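Local coordinates for galactan 1,3-beta-galactosidase (Phanerochaete chrysosporium, PDB 7BYS), which probably hydrolyses beta-1,3-galactan chains as a family 43 glycoside hydrolase that also carries a calcium-containing carbohydrate-binding module, at residues K330-I343 with I408-D422. Residues are numbered along the deposited sequence; the frame is centred on the assembly and turned at random.
Sequences KAVGYLGHGGTVTI and ITFGSGQSNYAADLD. With CA (calcium ion), chain F; NAG (2-acetamido-2-deoxy-beta-D-glucopyranose), chain E.
Lys330 and Asp422 meet at a calcium ion, which binds Lys330 O at 2.4 Å and takes both the backbone O and the carboxylate OD1 of Asp422. With CG anti to the backbone N (chi1 -177°), the Asp422 carboxylate swings back to the ion, which Glu308, Glu310 and Ser327 also bind. Beside it, Val332 and Leu421 form an antiparallel hydrogen-bonded pair, Val332 N reaching Leu421 O at 2.8 Å in a nearly straight bond. Val341 with Phe410 and Ile343 with Ile408 repeat that pairing between strands 339-343 and 408-410; Thr342 and Thr409, a non-hydrogen-bonded pair, join their hydroxyls instead, OG1 to OG1 at 2.9 Å. Pairing at both ends illustrates how a beta-sandwich binding module, here of the CBM35 type, is tied together: 408-422 passes from one sheet to the other, 330-343 pairs with both its ends, and the connecting loops lie against each other. Tyr334 and Asp420 bind beta-D-galactose in another structure of this protein, though none is bound here; a water accepts from Leu335 N within bonding distance of Ala418 O and Asp420 OD1. In the loops Ala418 N reaches Leu335 O at 2.8 Å from above the carbonyl plane, and His337 N bonds to Gln414 O. His337 CB sits over one face of the Tyr417 ring, 3.8 Å from its centroid, while the imidazole, tilted 21° to the phenol, is slid aside and barely overlaps it. Replacing Tyr417 by alanine would remove the ring face beneath His337 CB and is likely to leave a gap beside the histidine. Deeper, Leu421 CD2 lies over the rim of one Phe410 face and touches Val341 CG1 at 4.1 Å, while Leu335 CD1 packs on Leu421 CB at 3.7 Å.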
loop_
_atom_site.group_PDB
_atom_site.type_symbol
_atom_site.label_atom_id
_atom_site.label_comp_id
_atom_site.label_asym_id
_atom_site.label_seq_id
_atom_site.Cartn_x
_atom_site.Cartn_y
_atom_site.Cartn_z
ATOM N N LYS A 330 10.646 -5.982 -26.005
ATOM C CA LYS A 330 11.339 -7.251 -25.824
ATOM C C LYS A 330 11.667 -7.473 -24.354
ATOM O O LYS A 330 11.812 -6.524 -23.580
ATOM C CB LYS A 330 12.641 -7.301 -26.638
ATOM C CG LYS A 330 12.409 -7.222 -28.140
ATOM C CD LYS A 330 13.691 -7.352 -28.930
ATOM C CE LYS A 330 13.392 -7.221 -30.416
ATOM N NZ LYS A 330 12.048 -7.777 -30.763
ATOM N N ALA A 331 11.783 -8.745 -23.981
ATOM C CA ALA A 331 12.202 -9.140 -22.646
ATOM C C ALA A 331 13.036 -10.405 -22.785
ATOM O O ALA A 331 13.121 -10.997 -23.863
ATOM C CB ALA A 331 10.998 -9.381 -21.722
ATOM N N VAL A 332 13.629 -10.837 -21.679
ATOM C CA VAL A 332 14.382 -12.088 -21.634
ATOM C C VAL A 332 13.538 -13.119 -20.900
ATOM O O VAL A 332 13.139 -12.906 -19.745
ATOM C CB VAL A 332 15.757 -11.907 -20.977
ATOM C CG1 VAL A 332 16.448 -13.264 -20.819
ATOM C CG2 VAL A 332 16.611 -10.975 -21.818
ATOM N N GLY A 333 13.241 -14.223 -21.583
ATOM C CA GLY A 333 12.510 -15.327 -21.010
ATOM C C GLY A 333 13.398 -16.545 -20.807
ATOM O O GLY A 333 14.596 -16.541 -21.076
ATOM N N TYR A 334 12.774 -17.602 -20.301
ATOM C CA TYR A 334 13.486 -18.838 -19.982
ATOM C C TYR A 334 14.690 -18.566 -19.077
ATOM O O TYR A 334 15.781 -19.125 -19.247
ATOM C CB TYR A 334 13.810 -19.653 -21.243
ATOM C CG TYR A 334 12.549 -20.057 -22.001
ATOM C CD1 TYR A 334 11.843 -19.131 -22.764
ATOM C CD2 TYR A 334 12.048 -21.351 -21.924
ATOM C CE1 TYR A 334 10.690 -19.480 -23.442
ATOM C CE2 TYR A 334 10.893 -21.712 -22.603
ATOM C CZ TYR A 334 10.218 -20.771 -23.356
ATOM O OH TYR A 334 9.071 -21.125 -24.033
ATOM N N LEU A 335 14.493 -17.665 -18.115
ATOM C CA LEU A 335 15.486 -17.371 -17.096
ATOM C C LEU A 335 15.296 -18.316 -15.931
ATOM O O LEU A 335 14.171 -18.684 -15.582
ATOM C CB LEU A 335 15.335 -15.941 -16.581
ATOM C CG LEU A 335 15.890 -14.869 -17.505
ATOM C CD1 LEU A 335 15.514 -13.485 -16.949
ATOM C CD2 LEU A 335 17.404 -15.006 -17.695
ATOM N N GLY A 336 16.411 -18.685 -15.308
ATOM C CA GLY A 336 16.410 -19.783 -14.370
ATOM C C GLY A 336 16.384 -21.089 -15.129
ATOM O O GLY A 336 16.300 -21.129 -16.355
ATOM N N HIS A 337 16.447 -22.185 -14.374
ATOM C CA HIS A 337 16.428 -23.516 -14.964
ATOM C C HIS A 337 17.439 -23.608 -16.106
ATOM O O HIS A 337 17.133 -24.055 -17.216
ATOM C CB HIS A 337 15.012 -23.870 -15.430
ATOM C CG HIS A 337 14.815 -25.322 -15.730
ATOM N ND1 HIS A 337 15.192 -25.895 -16.926
ATOM C CD2 HIS A 337 14.270 -26.318 -14.991
ATOM C CE1 HIS A 337 14.893 -27.181 -16.909
ATOM N NE2 HIS A 337 14.335 -27.464 -15.746
ATOM N N GLY A 338 18.643 -23.102 -15.849
ATOM C CA GLY A 338 19.719 -23.166 -16.819
ATOM C C GLY A 338 19.864 -21.979 -17.756
ATOM O O GLY A 338 20.734 -22.014 -18.635
ATOM N N GLY A 339 19.054 -20.938 -17.618
ATOM C CA GLY A 339 19.177 -19.745 -18.446
ATOM C C GLY A 339 19.510 -18.535 -17.596
ATOM O O GLY A 339 18.947 -18.357 -16.516
ATOM N N THR A 340 20.431 -17.704 -18.085
ATOM C CA THR A 340 20.829 -16.496 -17.372
ATOM C C THR A 340 20.870 -15.309 -18.315
ATOM O O THR A 340 20.908 -15.449 -19.538
ATOM C CB THR A 340 22.223 -16.631 -16.714
ATOM O OG1 THR A 340 23.211 -16.854 -17.726
ATOM C CG2 THR A 340 22.243 -17.777 -15.730
ATOM N N VAL A 341 20.854 -14.113 -17.731
ATOM C CA VAL A 341 21.204 -12.909 -18.468
ATOM C C VAL A 341 22.078 -12.056 -17.565
ATOM O O VAL A 341 21.835 -11.956 -16.358
ATOM C CB VAL A 341 19.975 -12.146 -19.030
ATOM C CG1 VAL A 341 19.109 -11.551 -17.911
ATOM C CG2 VAL A 341 20.419 -11.059 -20.018
ATOM N N THR A 342 23.134 -11.493 -18.141
ATOM C CA THR A 342 24.067 -10.659 -17.404
ATOM C C THR A 342 24.039 -9.288 -18.047
ATOM O O THR A 342 24.305 -9.149 -19.245
ATOM C CB THR A 342 25.477 -11.254 -17.465
ATOM O OG1 THR A 342 25.466 -12.547 -16.855
ATOM C CG2 THR A 342 26.466 -10.368 -16.720
ATOM N N ILE A 343 23.673 -8.283 -17.262
ATOM C CA ILE A 343 23.715 -6.904 -17.720
ATOM C C ILE A 343 25.079 -6.346 -17.353
ATOM O O ILE A 343 25.453 -6.311 -16.177
ATOM C CB ILE A 343 22.570 -6.082 -17.112
ATOM C CG1 ILE A 343 21.236 -6.670 -17.597
ATOM C CG2 ILE A 343 22.693 -4.622 -17.516
ATOM C CD1 ILE A 343 20.019 -5.934 -17.116
ATOM N N ILE A 408 25.602 -7.416 -13.474
ATOM C CA ILE A 408 24.548 -8.000 -12.650
ATOM C C ILE A 408 23.988 -9.199 -13.399
ATOM O O ILE A 408 23.528 -9.059 -14.537
ATOM C CB ILE A 408 23.426 -6.998 -12.331
ATOM C CG1 ILE A 408 24.000 -5.697 -11.757
ATOM C CG2 ILE A 408 22.439 -7.621 -11.359
ATOM C CD1 ILE A 408 22.964 -4.573 -11.640
ATOM N N THR A 409 24.033 -10.373 -12.772
ATOM C CA THR A 409 23.613 -11.617 -13.409
ATOM C C THR A 409 22.311 -12.094 -12.778
ATOM O O THR A 409 22.199 -12.161 -11.548
ATOM C CB THR A 409 24.696 -12.691 -13.273
ATOM O OG1 THR A 409 25.851 -12.295 -14.021
ATOM C CG2 THR A 409 24.206 -14.007 -13.834
ATOM N N PHE A 410 21.344 -12.446 -13.623
ATOM C CA PHE A 410 20.017 -12.886 -13.204
ATOM C C PHE A 410 19.788 -14.334 -13.614
ATOM O O PHE A 410 20.072 -14.713 -14.756
ATOM C CB PHE A 410 18.941 -12.008 -13.848
ATOM C CG PHE A 410 19.043 -10.568 -13.469
ATOM C CD1 PHE A 410 18.378 -10.097 -12.344
ATOM C CD2 PHE A 410 19.789 -9.680 -14.231
ATOM C CE1 PHE A 410 18.469 -8.760 -11.977
ATOM C CE2 PHE A 410 19.882 -8.350 -13.866
ATOM C CZ PHE A 410 19.219 -7.890 -12.737
ATOM N N GLY A 411 19.277 -15.131 -12.677
ATOM C CA GLY A 411 18.798 -16.463 -12.965
ATOM C C GLY A 411 19.794 -17.582 -12.772
ATOM O O GLY A 411 19.438 -18.739 -13.019
ATOM N N SER A 412 21.023 -17.286 -12.351
ATOM C CA SER A 412 21.978 -18.353 -12.092
ATOM C C SER A 412 21.562 -19.159 -10.872
ATOM O O SER A 412 20.984 -18.633 -9.918
ATOM C CB SER A 412 23.382 -17.779 -11.902
ATOM O OG SER A 412 23.488 -17.022 -10.711
ATOM N N GLY A 413 21.842 -20.460 -10.927
ATOM C CA GLY A 413 21.706 -21.316 -9.763
ATOM C C GLY A 413 20.314 -21.420 -9.188
ATOM O O GLY A 413 20.165 -21.524 -7.967
ATOM N N GLN A 414 19.285 -21.381 -10.024
ATOM C CA GLN A 414 17.933 -21.653 -9.558
ATOM C C GLN A 414 17.298 -22.709 -10.447
ATOM O O GLN A 414 17.394 -22.638 -11.678
ATOM C CB GLN A 414 17.070 -20.384 -9.455
ATOM C CG GLN A 414 16.857 -19.646 -10.750
ATOM C CD GLN A 414 16.035 -18.366 -10.565
ATOM O OE1 GLN A 414 16.565 -17.256 -10.633
ATOM N NE2 GLN A 414 14.732 -18.525 -10.326
ATOM N N SER A 415 16.674 -23.699 -9.807
ATOM C CA SER A 415 16.024 -24.793 -10.512
ATOM C C SER A 415 14.731 -24.351 -11.180
ATOM O O SER A 415 14.375 -24.867 -12.246
ATOM C CB SER A 415 15.731 -25.919 -9.518
ATOM O OG SER A 415 15.406 -27.117 -10.194
ATOM N N ASN A 416 14.020 -23.411 -10.566
ATOM C CA ASN A 416 12.754 -22.913 -11.072
ATOM C C ASN A 416 12.982 -21.795 -12.085
ATOM O O ASN A 416 14.008 -21.110 -12.075
ATOM C CB ASN A 416 11.921 -22.364 -9.912
ATOM C CG ASN A 416 12.686 -21.334 -9.075
ATOM O OD1 ASN A 416 13.803 -21.584 -8.624
ATOM N ND2 ASN A 416 12.080 -20.173 -8.864
ATOM N N TYR A 417 12.002 -21.606 -12.966
ATOM C CA TYR A 417 12.034 -20.471 -13.879
ATOM C C TYR A 417 11.708 -19.177 -13.135
ATOM O O TYR A 417 10.735 -19.105 -12.373
ATOM C CB TYR A 417 11.017 -20.668 -14.998
ATOM C CG TYR A 417 11.440 -21.666 -16.046
ATOM C CD1 TYR A 417 12.438 -21.359 -16.960
ATOM C CD2 TYR A 417 10.842 -22.913 -16.122
ATOM C CE1 TYR A 417 12.827 -22.272 -17.926
ATOM C CE2 TYR A 417 11.224 -23.831 -17.088
ATOM C CZ TYR A 417 12.215 -23.505 -17.982
ATOM O OH TYR A 417 12.595 -24.420 -18.941
ATOM N N ALA A 418 12.527 -18.151 -13.366
ATOM C CA ALA A 418 12.238 -16.807 -12.892
ATOM C C ALA A 418 11.186 -16.167 -13.788
ATOM O O ALA A 418 10.781 -16.724 -14.809
ATOM C CB ALA A 418 13.506 -15.947 -12.913
ATOM N N ALA A 419 10.736 -14.977 -13.402
ATOM C CA ALA A 419 9.860 -14.243 -14.298
ATOM C C ALA A 419 10.647 -13.696 -15.487
ATOM O O ALA A 419 11.879 -13.640 -15.481
ATOM C CB ALA A 419 9.160 -13.090 -13.564
ATOM N N ASP A 420 9.920 -13.311 -16.529
ATOM C CA ASP A 420 10.546 -12.705 -17.697
ATOM C C ASP A 420 11.028 -11.298 -17.367
ATOM O O ASP A 420 10.261 -10.472 -16.860
ATOM C CB ASP A 420 9.558 -12.662 -18.864
ATOM C CG ASP A 420 9.137 -14.043 -19.325
ATOM O OD1 ASP A 420 9.872 -15.012 -19.059
ATOM O OD2 ASP A 420 8.065 -14.155 -19.966
ATOM N N LEU A 421 12.290 -11.004 -17.676
ATOM C CA LEU A 421 12.907 -9.739 -17.284
ATOM C C LEU A 421 12.893 -8.761 -18.452
ATOM O O LEU A 421 13.450 -9.045 -19.516
ATOM C CB LEU A 421 14.336 -9.973 -16.794
ATOM C CG LEU A 421 15.006 -8.767 -16.123
ATOM C CD1 LEU A 421 14.337 -8.398 -14.788
ATOM C CD2 LEU A 421 16.493 -9.043 -15.906
ATOM N N ASP A 422 12.257 -7.605 -18.246
ATOM C CA ASP A 422 12.105 -6.574 -19.263
ATOM C C ASP A 422 13.292 -5.622 -19.270
ATOM O O ASP A 422 13.905 -5.399 -20.320
ATOM C CB ASP A 422 10.809 -5.794 -18.983
ATOM C CG ASP A 422 10.514 -4.739 -20.017
ATOM O OD1 ASP A 422 11.225 -4.647 -21.031
ATOM O OD2 ASP A 422 9.539 -3.982 -19.814
HETATM CA CA CA F . 12.945 -4.729 -22.581
HETATM C C1 NAG E . 10.709 -19.159 -5.580
HETATM C C2 NAG E . 10.181 -19.602 -4.224
HETATM C C3 NAG E . 9.711 -21.015 -4.258
HETATM C C4 NAG E . 8.698 -21.246 -5.344
HETATM C C5 NAG E . 9.237 -20.820 -6.705
HETATM C C6 NAG E . 8.142 -20.929 -7.723
HETATM C C7 NAG E . 11.130 -18.545 -2.091
HETATM C C8 NAG E . 12.258 -18.381 -1.066
HETATM N N2 NAG E . 11.290 -19.450 -3.228
HETATM O O3 NAG E . 9.109 -21.328 -2.972
HETATM O O4 NAG E . 8.361 -22.634 -5.421
HETATM O O5 NAG E . 9.709 -19.431 -6.670
HETATM O O6 NAG E . 8.661 -20.614 -8.990
HETATM O O7 NAG E . 10.120 -17.936 -1.959
HETATM O O HOH W 1 11.730 -16.583 -17.437
HETATM O O HOH W 2 19.882 -21.128 -14.224
#